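Long-range contact in HP0420 homologue (Helicobacter felis, PDB 3LWG), which is of unknown function, but adopts a hotdog fold and assembles as a dimer, consistent with kinship to acyl-thioester-handling proteins of that fold: residues 77-82 with 128-133. Residues are numbered along the deposited sequence; the frame is centred on the assembly and turned at random.
Sequences SLISSM and FEILVF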
loop_
_atom_site.group_PDB
_atom_site.type_symbol
_atom_site.label_atom_id
_atom_site.label_comp_id
_atom_site.label_asym_id
_atom_site.label_seq_id
_atom_site.Cartn_x
_atom_site.Cartn_y
_atom_site.Cartn_z
ATOM N N SER B 77 4.429 -12.530 9.653
ATOM C CA SER B 77 3.221 -12.392 8.844
ATOM C C SER B 77 3.490 -11.421 7.697
ATOM O O SER B 77 4.368 -10.542 7.798
ATOM C CB SER B 77 2.028 -11.876 9.704
ATOM O OG SER B 77 2.369 -10.677 10.364
ATOM N N LEU B 78 2.793 -11.599 6.584
ATOM C CA LEU B 78 2.772 -10.527 5.593
ATOM C C LEU B 78 1.471 -10.438 4.854
ATOM O O LEU B 78 0.659 -11.376 4.817
ATOM C CB LEU B 78 3.952 -10.570 4.606
ATOM C CG LEU B 78 4.202 -11.948 4.017
ATOM C CD1 LEU B 78 3.032 -12.324 3.226
ATOM C CD2 LEU B 78 5.474 -11.997 3.173
ATOM N N ILE B 79 1.279 -9.278 4.261
ATOM C CA ILE B 79 0.074 -9.059 3.502
ATOM C C ILE B 79 0.153 -9.855 2.215
ATOM O O ILE B 79 1.140 -9.712 1.467
ATOM C CB ILE B 79 -0.101 -7.573 3.075
ATOM C CG1 ILE B 79 -0.121 -6.632 4.305
ATOM C CG2 ILE B 79 -1.367 -7.482 2.282
ATOM C CD1 ILE B 79 -1.379 -6.661 5.040
ATOM N N SER B 80 -0.880 -10.637 1.921
ATOM C CA SER B 80 -0.871 -11.412 0.692
ATOM C C SER B 80 -1.820 -10.890 -0.391
ATOM O O SER B 80 -1.601 -11.138 -1.566
ATOM C CB SER B 80 -1.166 -12.886 0.961
ATOM O OG SER B 80 -2.441 -13.020 1.589
ATOM N N SER B 81 -2.885 -10.198 -0.003
ATOM C CA SER B 81 -3.908 -9.797 -0.973
ATOM C C SER B 81 -4.714 -8.667 -0.387
ATOM O O SER B 81 -4.771 -8.560 0.825
ATOM C CB SER B 81 -4.873 -10.980 -1.220
ATOM O OG SER B 81 -5.717 -10.635 -2.308
ATOM N N MET B 82 -5.356 -7.842 -1.218
ATOM C CA MET B 82 -6.267 -6.850 -0.677
ATOM C C MET B 82 -7.328 -6.464 -1.712
ATOM O O MET B 82 -7.100 -6.563 -2.948
ATOM C CB MET B 82 -5.495 -5.613 -0.192
ATOM C CG MET B 82 -4.919 -4.789 -1.361
ATOM S SD MET B 82 -3.659 -3.581 -0.889
ATOM C CE MET B 82 -2.343 -4.587 -0.225
ATOM N N PHE B 128 -7.951 -6.904 3.884
ATOM C CA PHE B 128 -6.576 -7.378 3.660
ATOM C C PHE B 128 -6.465 -8.838 4.080
ATOM O O PHE B 128 -6.958 -9.196 5.130
ATOM C CB PHE B 128 -5.613 -6.555 4.489
ATOM C CG PHE B 128 -5.568 -5.123 4.047
ATOM C CD1 PHE B 128 -4.520 -4.670 3.285
ATOM C CD2 PHE B 128 -6.599 -4.257 4.353
ATOM C CE1 PHE B 128 -4.468 -3.379 2.862
ATOM C CE2 PHE B 128 -6.573 -2.918 3.912
ATOM C CZ PHE B 128 -5.504 -2.482 3.172
ATOM N N GLU B 129 -5.808 -9.661 3.265
ATOM C CA GLU B 129 -5.501 -11.040 3.681
ATOM C C GLU B 129 -4.055 -11.089 4.086
ATOM O O GLU B 129 -3.197 -10.473 3.437
ATOM C CB GLU B 129 -5.743 -12.001 2.514
ATOM C CG GLU B 129 -7.206 -12.271 2.376
ATOM C CD GLU B 129 -7.536 -13.144 1.186
ATOM O OE1 GLU B 129 -6.843 -13.034 0.152
ATOM O OE2 GLU B 129 -8.499 -13.939 1.286
ATOM N N ILE B 130 -3.800 -11.764 5.201
ATOM C CA ILE B 130 -2.475 -11.837 5.775
ATOM C C ILE B 130 -2.160 -13.307 5.995
ATOM O O ILE B 130 -2.994 -14.056 6.506
ATOM C CB ILE B 130 -2.414 -11.097 7.113
ATOM C CG1 ILE B 130 -2.614 -9.596 6.882
ATOM C CG2 ILE B 130 -1.054 -11.363 7.826
ATOM C CD1 ILE B 130 -2.543 -8.725 8.156
ATOM N N LEU B 131 -0.951 -13.685 5.625
ATOM C CA LEU B 131 -0.496 -15.049 5.813
ATOM C C LEU B 131 0.606 -15.060 6.855
ATOM O O LEU B 131 1.374 -14.114 6.950
ATOM C CB LEU B 131 0.048 -15.583 4.489
ATOM C CG LEU B 131 -0.995 -15.720 3.389
ATOM C CD1 LEU B 131 -0.290 -16.119 2.071
ATOM C CD2 LEU B 131 -2.068 -16.724 3.759
ATOM N N VAL B 132 0.683 -16.154 7.625
ATOM C CA VAL B 132 1.715 -16.330 8.647
ATOM C C VAL B 132 2.585 -17.521 8.266
ATOM O O VAL B 132 2.056 -18.602 7.953
ATOM C CB VAL B 132 1.086 -16.646 9.987
ATOM C CG1 VAL B 132 2.177 -16.790 11.078
ATOM C CG2 VAL B 132 0.080 -15.547 10.357
ATOM N N PHE B 133 3.901 -17.302 8.252
ATOM C CA PHE B 133 4.868 -18.327 7.821
ATOM C C PHE B 133 5.752 -18.868 8.929
ATOM O O PHE B 133 5.954 -18.233 9.947
ATOM C CB PHE B 133 5.764 -17.758 6.728
ATOM C CG PHE B 133 5.011 -17.405 5.501
ATOM C CD1 PHE B 133 4.531 -16.116 5.311
ATOM C CD2 PHE B 133 4.731 -18.365 4.560
ATOM C CE1 PHE B 133 3.828 -15.804 4.171
ATOM C CE2 PHE B 133 4.019 -18.039 3.420
ATOM C CZ PHE B 133 3.574 -16.763 3.234
#
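Met82 and Phe128 lie side by side on the helix-facing side of an antiparallel strand pair. With CG of Met82 set between its backbone N and carbonyl carbon (chi1 71°) and chi2 extended, SD comes to 4.9 Å from the Phe128 ring centroid, an oblique Met-aromatic contact; the bend at chi3 sets CE 3.9 Å from Phe128 CE1. Met82 CB sits 3.7 Å from Phe128 CD1. On the same face Ile79 crosses Ile130, its CD1 reaching Ile130 CG1 at 3.7 Å and also approaching the Phe128 ring obliquely. Leu78 and Leu131 occupy the opposite face; Phe133, just past the strand, presents its ring edge to Leu78 CD1. Ser80 CB points toward the partner strand and touches Leu131 CD1.

Register slips by one between Ile79-Ile130 and Ser81-Glu129, setting two serines across from one glutamate: a classic beta bulge. Glu129 O accepts Ser80 N at 2.8 Å, plus weak bonds from Ser80 OG and Ser81 N. Within the bulge Glu129 N donates a hydrogen bond to Ser81 O at 2.9 Å, nearly straight at hydrogen (170°). Glu129 OE2 salt-bridges Lys109.

Helix 57-72 packs against Met82, Phe128 and Ile130, the hotdog arrangement. Strand 109-118 flanks 121-132; beyond 77-86 the sheet continues into the second subunit, whose Asn85 OD1 and Val84 O hydrogen-bond Ser81 OG.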